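Local coordinates for protein putative acetyltransferase (Clostridium difficile, PDB 3DSB) that probably acts as an acyltransferase of the GNAT family, transferring acyl groups other than amino-acyl ones, at residues Q69-Y74 against W86-Y91; G82-I87 against G121-V126. One frame throughout, in Å; residues are numbered along the deposited sequence. Where two conformers were deposited one is given.

Contact 1 (Q69-Y74 against W86-Y91)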
ATOM      1  N   GLN A  69      -1.517 -19.812   4.676  1.00 11.07           N
ATOM      2  CA  GLN A  69      -0.589 -18.674   4.428  1.00 11.47           C
ATOM      3  C   GLN A  69      -1.256 -17.364   4.723  1.00 11.85           C
ATOM      4  O   GLN A  69      -2.487 -17.238   4.616  1.00 11.41           O
ATOM      5  CB  GLN A  69      -0.099 -18.655   2.982  1.00 12.36           C
ATOM      6  CG  GLN A  69      -1.197 -18.409   1.943  1.00 12.23           C
ATOM      7  CD  GLN A  69      -1.172 -16.950   1.406  1.00 15.33           C
ATOM      8  OE1 GLN A  69      -0.317 -16.589   0.582  1.00 16.49           O
ATOM      9  NE2 GLN A  69      -2.130 -16.139   1.838  1.00 14.59           N
ATOM     10  N   ILE A  70      -0.414 -16.386   5.053  1.00 11.75           N
ATOM     11  CA  ILE A  70      -0.897 -14.990   5.159  1.00 12.34           C
ATOM     12  C   ILE A  70       0.186 -14.106   4.547  1.00 10.75           C
ATOM     13  O   ILE A  70       1.391 -14.386   4.708  1.00 11.19           O
ATOM     14  CB  ILE A  70      -1.178 -14.602   6.654  1.00 12.12           C
ATOM     15  CG1 ILE A  70      -1.841 -13.234   6.760  1.00 13.69           C
ATOM     16  CG2 ILE A  70       0.047 -14.755   7.539  1.00 13.61           C
ATOM     17  CD1 ILE A  70      -2.578 -12.979   8.124  1.00 15.35           C
HETATM   18  N   MSE A  71      -0.227 -13.068   3.815  1.00 10.37           N
HETATM   19  CA  MSE A  71       0.700 -12.189   3.098  1.00 10.28           C
HETATM   20  C   MSE A  71       0.430 -10.745   3.441  1.00  9.83           C
HETATM   21  O   MSE A  71      -0.743 -10.356   3.562  1.00 10.00           O
HETATM   22  CB  MSE A  71       0.581 -12.354   1.582  1.00 10.81           C
HETATM   23  CG  MSE A  71       1.729 -11.724   0.832  1.00 12.30           C
HETATM   24 SE   MSE A  71       1.451  -9.835   0.350  0.65 13.51          SE
HETATM   25  CE  MSE A  71       0.696 -10.103  -1.430  1.00 15.24           C
ATOM     26  N   TYR A  72       1.487  -9.976   3.670  1.00 10.89           N
ATOM     27  CA  TYR A  72       1.337  -8.519   3.829  1.00 10.88           C
ATOM     28  C   TYR A  72       2.375  -7.759   3.050  1.00 12.06           C
ATOM     29  O   TYR A  72       3.476  -8.270   2.782  1.00 11.61           O
ATOM     30  CB  TYR A  72       1.375  -8.071   5.289  1.00 12.54           C
ATOM     31  CG  TYR A  72       2.620  -8.428   6.047  1.00 10.52           C
ATOM     32  CD1 TYR A  72       3.786  -7.662   5.945  1.00 12.03           C
ATOM     33  CD2 TYR A  72       2.649  -9.542   6.890  1.00 12.34           C
ATOM     34  CE1 TYR A  72       4.950  -7.993   6.665  1.00 14.52           C
ATOM     35  CE2 TYR A  72       3.764  -9.861   7.621  1.00 14.83           C
ATOM     36  CZ  TYR A  72       4.919  -9.105   7.511  1.00 14.42           C
ATOM     37  OH  TYR A  72       6.020  -9.427   8.261  1.00 16.90           O
ATOM     38  N   THR A  73       2.008  -6.525   2.707  1.00 10.61           N
ATOM     39  CA  THR A  73       2.956  -5.585   2.122  1.00 10.86           C
ATOM     40  C   THR A  73       3.088  -4.386   3.068  1.00  9.65           C
ATOM     41  O   THR A  73       2.385  -4.298   4.075  1.00 10.42           O
ATOM     42  CB  THR A  73       2.460  -5.079   0.760  1.00 10.37           C
ATOM     43  OG1 THR A  73       1.198  -4.461   0.920  1.00 11.81           O
ATOM     44  CG2 THR A  73       2.310  -6.190  -0.274  1.00 11.45           C
ATOM     45  N   TYR A  74       3.954  -3.430   2.696  1.00 11.50           N
ATOM     46  CA  TYR A  74       4.166  -2.241   3.549  1.00 11.37           C
ATOM     47  C   TYR A  74       3.737  -0.975   2.851  1.00 11.65           C
ATOM     48  O   TYR A  74       3.859  -0.875   1.628  1.00 13.64           O
ATOM     49  CB  TYR A  74       5.649  -2.023   3.820  1.00 14.23           C
ATOM     50  CG  TYR A  74       6.305  -3.245   4.364  1.00 15.31           C
ATOM     51  CD1 TYR A  74       6.172  -3.556   5.692  1.00 16.34           C
ATOM     52  CD2 TYR A  74       7.062  -4.103   3.529  1.00 17.33           C
ATOM     53  CE1 TYR A  74       6.802  -4.714   6.241  1.00 18.58           C
ATOM     54  CE2 TYR A  74       7.666  -5.265   4.055  1.00 17.34           C
ATOM     55  CZ  TYR A  74       7.536  -5.553   5.420  1.00 19.08           C
ATOM     56  OH  TYR A  74       8.134  -6.675   5.958  1.00 21.97           O
ATOM     57  N   TRP A  86      -0.033  -3.896   5.482  1.00 11.68           N
ATOM     58  CA  TRP A  86      -1.317  -4.139   4.788  1.00 10.87           C
ATOM     59  C   TRP A  86      -1.455  -5.636   4.542  1.00 12.19           C
ATOM     60  O   TRP A  86      -0.686  -6.220   3.785  1.00 12.34           O
ATOM     61  CB  TRP A  86      -1.349  -3.415   3.435  1.00 11.03           C
ATOM     62  CG  TRP A  86      -1.582  -1.970   3.534  1.00 10.91           C
ATOM     63  CD1 TRP A  86      -0.694  -1.000   3.913  1.00 13.16           C
ATOM     64  CD2 TRP A  86      -2.859  -1.310   3.371  1.00 11.27           C
ATOM     65  NE1 TRP A  86      -1.317   0.250   3.902  1.00 12.24           N
ATOM     66  CE2 TRP A  86      -2.638   0.086   3.552  1.00 11.68           C
ATOM     67  CE3 TRP A  86      -4.127  -1.740   2.958  1.00 13.34           C
ATOM     68  CZ2 TRP A  86      -3.675   1.031   3.441  1.00 13.13           C
ATOM     69  CZ3 TRP A  86      -5.152  -0.808   2.873  1.00 14.20           C
ATOM     70  CH2 TRP A  86      -4.917   0.561   3.086  1.00 14.40           C
ATOM     71  N   ILE A  87      -2.443  -6.261   5.181  1.00 11.86           N
ATOM     72  CA  ILE A  87      -2.685  -7.710   4.968  1.00 11.76           C
ATOM     73  C   ILE A  87      -3.406  -7.847   3.646  1.00 11.42           C
ATOM     74  O   ILE A  87      -4.500  -7.268   3.477  1.00 12.31           O
ATOM     75  CB  ILE A  87      -3.530  -8.317   6.123  1.00 12.34           C
ATOM     76  CG1 ILE A  87      -2.751  -8.203   7.440  1.00 13.73           C
ATOM     77  CG2 ILE A  87      -3.924  -9.769   5.807  1.00 11.91           C
ATOM     78  CD1 ILE A  87      -3.570  -8.573   8.667  1.00 16.12           C
ATOM     79  N   GLN A  88      -2.845  -8.627   2.732  1.00 10.65           N
ATOM     80  CA  GLN A  88      -3.371  -8.788   1.371  1.00 11.40           C
ATOM     81  C   GLN A  88      -4.074 -10.106   1.128  1.00 10.99           C
ATOM     82  O   GLN A  88      -4.905 -10.212   0.239  1.00 13.40           O
ATOM     83  CB  GLN A  88      -2.255  -8.634   0.323  1.00 12.06           C
ATOM     84  CG  GLN A  88      -1.502  -7.319   0.408  1.00 10.34           C
ATOM     85  CD  GLN A  88      -2.331  -6.063   0.148  1.00 11.82           C
ATOM     86  OE1 GLN A  88      -3.521  -6.141  -0.208  1.00 12.99           O
ATOM     87  NE2 GLN A  88      -1.697  -4.888   0.343  1.00 11.73           N
ATOM     88  N   SER A  89      -3.767 -11.130   1.926  1.00 11.27           N
ATOM     89  CA  SER A  89      -4.396 -12.424   1.735  1.00 11.81           C
ATOM     90  C   SER A  89      -4.228 -13.316   2.943  1.00 12.12           C
ATOM     91  O   SER A  89      -3.221 -13.262   3.639  1.00 11.77           O
ATOM     92  CB  SER A  89      -3.758 -13.139   0.545  1.00 12.24           C
ATOM     93  OG  SER A  89      -2.374 -13.390   0.801  1.00 12.89           O
ATOM     94  N   VAL A  90      -5.227 -14.159   3.152  1.00 12.32           N
ATOM     95  CA  VAL A  90      -5.151 -15.255   4.128  1.00 12.66           C
ATOM     96  C   VAL A  90      -5.864 -16.450   3.503  1.00 13.04           C
ATOM     97  O   VAL A  90      -6.959 -16.314   2.962  1.00 14.20           O
ATOM     98  CB  VAL A  90      -5.860 -14.911   5.467  1.00 13.98           C
ATOM     99  CG1 VAL A  90      -5.603 -16.008   6.509  1.00 15.47           C
ATOM    100  CG2 VAL A  90      -5.491 -13.520   6.025  1.00 15.69           C
ATOM    101  N   TYR A  91      -5.281 -17.644   3.622  1.00 12.30           N
ATOM    102  CA  TYR A  91      -5.940 -18.843   3.067  1.00 11.38           C
ATOM    103  C   TYR A  91      -5.548 -20.035   3.940  1.00 12.47           C
ATOM    104  O   TYR A  91      -4.362 -20.194   4.319  1.00 12.61           O
ATOM    105  CB  TYR A  91      -5.453 -19.128   1.630  1.00 12.74           C
ATOM    106  CG  TYR A  91      -6.172 -20.302   1.005  1.00 11.49           C
ATOM    107  CD1 TYR A  91      -7.451 -20.135   0.466  1.00 11.49           C
ATOM    108  CD2 TYR A  91      -5.608 -21.574   0.987  1.00 13.89           C
ATOM    109  CE1 TYR A  91      -8.147 -21.207  -0.067  1.00 13.43           C
ATOM    110  CE2 TYR A  91      -6.314 -22.652   0.426  1.00 13.23           C
ATOM    111  CZ  TYR A  91      -7.571 -22.454  -0.108  1.00 14.36           C
ATOM    112  OH  TYR A  91      -8.258 -23.545  -0.662  1.00 17.40           O
TER
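Q69 has its CG wedged between the backbone N and the carbonyl carbon (chi1 65°), and a bend at chi2 then turns its amide toward S89. The OG of S89 takes the same kind of position on its own residue (chi1 63°). NE2 of Q69 donates to this OG at 2.9 Å, almost straight and in the amide plane. The hydroxyl of S89 also lies against CB of M71. OE1 of Q69 is held by N24, which helps fix the amide's rotation. A matching bond lies farther along: NE2 of Q88 donates to OG1 of T73 at 3.0 Å, with OG1 near the amide plane of Q88. The selenomethionine side chain of M71 passes obliquely over Q88, its CE 3.7 Å from CB of Q88.

The two strands form a beta hairpin at the centre of the GNAT fold. A classic beta bulge shifts the register by one: Q88 and S89 both face M71. M71 N donates to O of S89 at 3.0 Å, and Q88 N donates to O of M71 at 2.8 Å. Beyond the bulge, T73 and W86 exchange two backbone bonds; Q69 and Y91 do the same at the far end. I70 and V90 form a non-hydrogen-bonded pair and lie side by side, with CD1 of I70 3.6 Å from CG2 of V90. CG2 of I87 reaches CG1 of I70 more loosely. Helix 101-115 covers this face through F102, F106 and I109. On the opposite face, helix 17-32 sets L27 against S89 and Y91, and I20 and F23 against Q69.

Contact 2 (G82-I87 against G121-V126). With BET (trimethyl glycine), chain D; BET (trimethyl glycine), chain F.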
ATOM      1  N   GLY A  82       7.088   5.724   9.892  1.00 12.20           N
ATOM      2  CA  GLY A  82       6.905   4.293  10.163  1.00 12.74           C
ATOM      3  C   GLY A  82       6.093   3.638   9.066  1.00 12.29           C
ATOM      4  O   GLY A  82       5.606   4.327   8.162  1.00 13.31           O
ATOM      5  N   ASN A  83       5.905   2.316   9.183  1.00 12.10           N
ATOM      6  CA  ASN A  83       5.185   1.547   8.165  1.00 12.15           C
ATOM      7  C   ASN A  83       3.797   1.187   8.643  1.00 12.08           C
ATOM      8  O   ASN A  83       3.628   0.805   9.823  1.00 11.53           O
ATOM      9  CB  ASN A  83       5.865   0.217   7.874  1.00 12.84           C
ATOM     10  CG  ASN A  83       6.984   0.330   6.888  1.00 13.07           C
ATOM     11  OD1 ASN A  83       8.152  -0.004   7.224  1.00 18.61           O
ATOM     12  ND2 ASN A  83       6.702   0.798   5.706  1.00 11.23           N
ATOM     13  N   PHE A  84       2.823   1.248   7.728  1.00 10.04           N
ATOM     14  CA  PHE A  84       1.605   0.465   7.910  1.00 10.55           C
ATOM     15  C   PHE A  84       1.852  -0.885   7.289  1.00 10.82           C
ATOM     16  O   PHE A  84       2.473  -1.000   6.223  1.00 11.20           O
ATOM     17  CB  PHE A  84       0.472   1.123   7.144  1.00 11.33           C
ATOM     18  CG  PHE A  84      -0.025   2.381   7.769  1.00  9.23           C
ATOM     19  CD1 PHE A  84      -0.961   2.342   8.808  1.00 12.29           C
ATOM     20  CD2 PHE A  84       0.426   3.622   7.308  1.00 12.55           C
ATOM     21  CE1 PHE A  84      -1.442   3.500   9.383  1.00 12.84           C
ATOM     22  CE2 PHE A  84      -0.040   4.808   7.891  1.00 13.93           C
ATOM     23  CZ  PHE A  84      -0.987   4.743   8.927  1.00 12.53           C
ATOM     24  N   LEU A  85       1.367  -1.921   7.963  1.00 11.52           N
ATOM     25  CA  LEU A  85       1.372  -3.241   7.395  0.50 11.73           C
ATOM     26  C   LEU A  85      -0.009  -3.498   6.762  1.00 11.72           C
ATOM     27  O   LEU A  85      -1.032  -3.277   7.444  1.00 12.55           O
ATOM     28  CB  LEU A  85       1.716  -4.228   8.515  0.50 13.00           C
ATOM     29  CG  LEU A  85       1.899  -5.709   8.237  0.50 12.55           C
ATOM     30  CD1 LEU A  85       2.969  -6.283   9.159  0.50 12.75           C
ATOM     31  CD2 LEU A  85       0.601  -6.457   8.405  0.50 12.90           C
ATOM     32  N   TRP A  86      -0.033  -3.896   5.482  1.00 11.68           N
ATOM     33  CA  TRP A  86      -1.317  -4.139   4.788  1.00 10.87           C
ATOM     34  C   TRP A  86      -1.455  -5.636   4.542  1.00 12.19           C
ATOM     35  O   TRP A  86      -0.686  -6.220   3.785  1.00 12.34           O
ATOM     36  CB  TRP A  86      -1.349  -3.415   3.435  1.00 11.03           C
ATOM     37  CG  TRP A  86      -1.582  -1.970   3.534  1.00 10.91           C
ATOM     38  CD1 TRP A  86      -0.694  -1.000   3.913  1.00 13.16           C
ATOM     39  CD2 TRP A  86      -2.859  -1.310   3.371  1.00 11.27           C
ATOM     40  NE1 TRP A  86      -1.317   0.250   3.902  1.00 12.24           N
ATOM     41  CE2 TRP A  86      -2.638   0.086   3.552  1.00 11.68           C
ATOM     42  CE3 TRP A  86      -4.127  -1.740   2.958  1.00 13.34           C
ATOM     43  CZ2 TRP A  86      -3.675   1.031   3.441  1.00 13.13           C
ATOM     44  CZ3 TRP A  86      -5.152  -0.808   2.873  1.00 14.20           C
ATOM     45  CH2 TRP A  86      -4.917   0.561   3.086  1.00 14.40           C
ATOM     46  N   ILE A  87      -2.443  -6.261   5.181  1.00 11.86           N
ATOM     47  CA  ILE A  87      -2.685  -7.710   4.968  1.00 11.76           C
ATOM     48  C   ILE A  87      -3.406  -7.847   3.646  1.00 11.42           C
ATOM     49  O   ILE A  87      -4.500  -7.268   3.477  1.00 12.31           O
ATOM     50  CB  ILE A  87      -3.530  -8.317   6.123  1.00 12.34           C
ATOM     51  CG1 ILE A  87      -2.751  -8.203   7.440  1.00 13.73           C
ATOM     52  CG2 ILE A  87      -3.924  -9.769   5.807  1.00 11.91           C
ATOM     53  CD1 ILE A  87      -3.570  -8.573   8.667  1.00 16.12           C
ATOM     54  N   GLY A 121       0.450   1.035  12.145  1.00 13.43           N
ATOM     55  CA  GLY A 121      -0.918   0.602  11.956  1.00 12.82           C
ATOM     56  C   GLY A 121      -0.955  -0.657  11.103  1.00 12.24           C
ATOM     57  O   GLY A 121       0.067  -1.054  10.530  1.00 12.02           O
HETATM   58  N   MSE A 122      -2.137  -1.275  11.029  1.00 13.74           N
HETATM   59  CA  MSE A 122      -2.322  -2.517  10.284  1.00 13.03           C
HETATM   60  C   MSE A 122      -3.619  -2.361   9.543  1.00 12.13           C
HETATM   61  O   MSE A 122      -4.646  -2.033  10.157  1.00 12.83           O
HETATM   62  CB  MSE A 122      -2.388  -3.728  11.244  1.00 13.63           C
HETATM   63  CG  MSE A 122      -2.384  -5.040  10.527  1.00 15.15           C
HETATM   64 SE   MSE A 122      -2.489  -6.482  11.834  0.60 18.15          SE
HETATM   65  CE  MSE A 122      -4.434  -6.767  11.714  1.00 21.10           C
ATOM     66  N   ARG A 123      -3.580  -2.538   8.219  1.00 10.89           N
ATOM     67  CA  ARG A 123      -4.723  -2.215   7.375  1.00 10.76           C
ATOM     68  C   ARG A 123      -5.031  -3.290   6.364  1.00 10.62           C
ATOM     69  O   ARG A 123      -4.195  -4.133   6.116  1.00 10.64           O
ATOM     70  CB  ARG A 123      -4.475  -0.885   6.664  1.00 11.62           C
ATOM     71  CG  ARG A 123      -4.520   0.287   7.627  1.00 12.39           C
ATOM     72  CD  ARG A 123      -4.130   1.606   6.973  1.00 15.16           C
ATOM     73  NE  ARG A 123      -4.472   2.680   7.900  1.00 19.02           N
ATOM     74  CZ  ARG A 123      -4.190   3.958   7.683  1.00 21.49           C
ATOM     75  NH1 ARG A 123      -3.566   4.304   6.571  1.00 20.83           N
ATOM     76  NH2 ARG A 123      -4.531   4.859   8.598  1.00 25.55           N
ATOM     77  N   LEU A 124      -6.236  -3.254   5.794  1.00 10.41           N
ATOM     78  CA  LEU A 124      -6.516  -4.083   4.631  1.00 10.73           C
ATOM     79  C   LEU A 124      -7.622  -3.410   3.844  1.00 10.39           C
ATOM     80  O   LEU A 124      -8.366  -2.553   4.386  1.00 12.00           O
ATOM     81  CB  LEU A 124      -6.859  -5.542   4.995  1.00 11.04           C
ATOM     82  CG  LEU A 124      -8.093  -5.796   5.867  1.00 11.67           C
ATOM     83  CD1 LEU A 124      -9.412  -5.690   5.088  1.00 12.00           C
ATOM     84  CD2 LEU A 124      -8.000  -7.180   6.545  1.00 12.91           C
ATOM     85  N   TYR A 125      -7.774  -3.793   2.578  1.00 11.07           N
ATOM     86  CA  TYR A 125      -8.991  -3.379   1.807  1.00 12.33           C
ATOM     87  C   TYR A 125      -9.712  -4.638   1.345  1.00 13.01           C
ATOM     88  O   TYR A 125      -9.074  -5.670   1.067  1.00 14.10           O
ATOM     89  CB  TYR A 125      -8.681  -2.378   0.642  1.00 14.59           C
ATOM     90  CG  TYR A 125      -7.695  -2.916  -0.404  1.00 15.21           C
ATOM     91  CD1 TYR A 125      -8.162  -3.674  -1.495  1.00 18.31           C
ATOM     92  CD2 TYR A 125      -6.309  -2.734  -0.271  1.00 15.65           C
ATOM     93  CE1 TYR A 125      -7.280  -4.237  -2.439  1.00 21.02           C
ATOM     94  CE2 TYR A 125      -5.423  -3.241  -1.244  1.00 18.98           C
ATOM     95  CZ  TYR A 125      -5.915  -4.024  -2.301  1.00 20.79           C
ATOM     96  OH  TYR A 125      -5.079  -4.616  -3.261  1.00 23.85           O
ATOM     97  N   VAL A 126     -11.038  -4.547   1.262  1.00 12.51           N
ATOM     98  CA  VAL A 126     -11.869  -5.677   0.873  1.00 13.18           C
ATOM     99  C   VAL A 126     -13.052  -5.223   0.032  1.00 13.07           C
ATOM    100  O   VAL A 126     -13.556  -4.111   0.208  1.00 13.88           O
ATOM    101  CB  VAL A 126     -12.337  -6.444   2.149  1.00 14.03           C
ATOM    102  CG1 VAL A 126     -13.207  -5.566   3.084  1.00 15.66           C
ATOM    103  CG2 VAL A 126     -13.046  -7.763   1.792  1.00 15.86           C
TER
HETATM  104  N   BET D   1      -2.757   8.132   7.772  0.90 25.32           N
HETATM  105  CA  BET D   1      -1.267   7.938   7.750  0.90 25.91           C
HETATM  106  C   BET D   1      -0.355   9.107   7.408  0.90 25.87           C
HETATM  107  O   BET D   1       0.631   8.948   6.606  0.90 26.26           O
HETATM  108  OXT BET D   1      -0.555  10.166   8.063  0.90 28.74           O
HETATM  109  C1  BET D   1      -3.318   7.306   6.719  0.90 23.51           C
HETATM  110  C2  BET D   1      -3.382   7.719   9.037  0.90 25.69           C
HETATM  111  C3  BET D   1      -3.163   9.523   7.533  0.90 25.87           C
HETATM  112  N   BET F   2      -6.632  -6.357  -6.801  0.90 23.89           N
HETATM  113  CA  BET F   2      -5.198  -6.635  -7.078  0.90 24.03           C
HETATM  114  C   BET F   2      -4.620  -7.978  -6.708  0.90 23.31           C
HETATM  115  O   BET F   2      -3.468  -8.154  -6.091  0.90 22.16           O
HETATM  116  OXT BET F   2      -5.303  -8.865  -7.234  0.90 25.68           O
HETATM  117  C1  BET F   2      -7.309  -5.711  -7.936  0.90 24.35           C
HETATM  118  C2  BET F   2      -7.399  -7.539  -6.380  0.90 24.16           C
HETATM  119  C3  BET F   2      -6.579  -5.361  -5.741  0.90 22.08           C
HETATM  120  O   HOH W   1      -5.460  -5.288   1.788  1.00 14.42           O
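The guanidinium of R123 lies flat on the ring of F84, planes 16° apart. This is a cation-pi stack: CZ of R123 sits 3.8 Å from the F84 ring centroid. An extended chain from CG to NE carries the group there. On its way, CB of R123 stands squarely over the six-membered ring of W86, 3.5 Å from its centroid, in a CH-pi contact. NE of R123 forms a salt bridge with E151 of the second subunit. F84 and R123 also line one trimethyl glycine pocket: CA of that ligand meets the F84 ring edge. A second trimethyl glycine touches Y125, whose OH is hydrogen-bonded to E75 of the second subunit.

The backbones pair in parallel. L85 N donates to O of G121 at 3.0 Å, and L85 O accepts from R123 N at 2.8 Å. I87 N then donates to O of R123. One water links I87 O to Y125 N. On the face of L85 and M122, CD1 of I87 touches CE of M122 at 3.6 Å. Helix 101-115 covers this face and makes the beta-alpha-beta crossover, while strand 119-127 pairs antiparallel with a strand of the second subunit, so the sheet runs on across the interface.

How the contacts relate
Of the strands that make these contacts, 65-77 comes first along the chain and turns back into 82-92. Contact 1 closes this short hairpin. The chain then runs through helix 101-115 and returns as strand 119-127, where contact 2 closes the longer beta-alpha-beta loop. Neither loop nests in the other; they overlap on strand 82-92, where both use W86 and I87. Strand 82-92 therefore has an antiparallel neighbour on one edge and a parallel one on the other. The contacts, about 9 Å apart between centres, also touch directly: CB of Y74 lies 3.6 Å from ND2 of N83. Together they tie the central hairpin to strand 119-127, and both reach the second subunit.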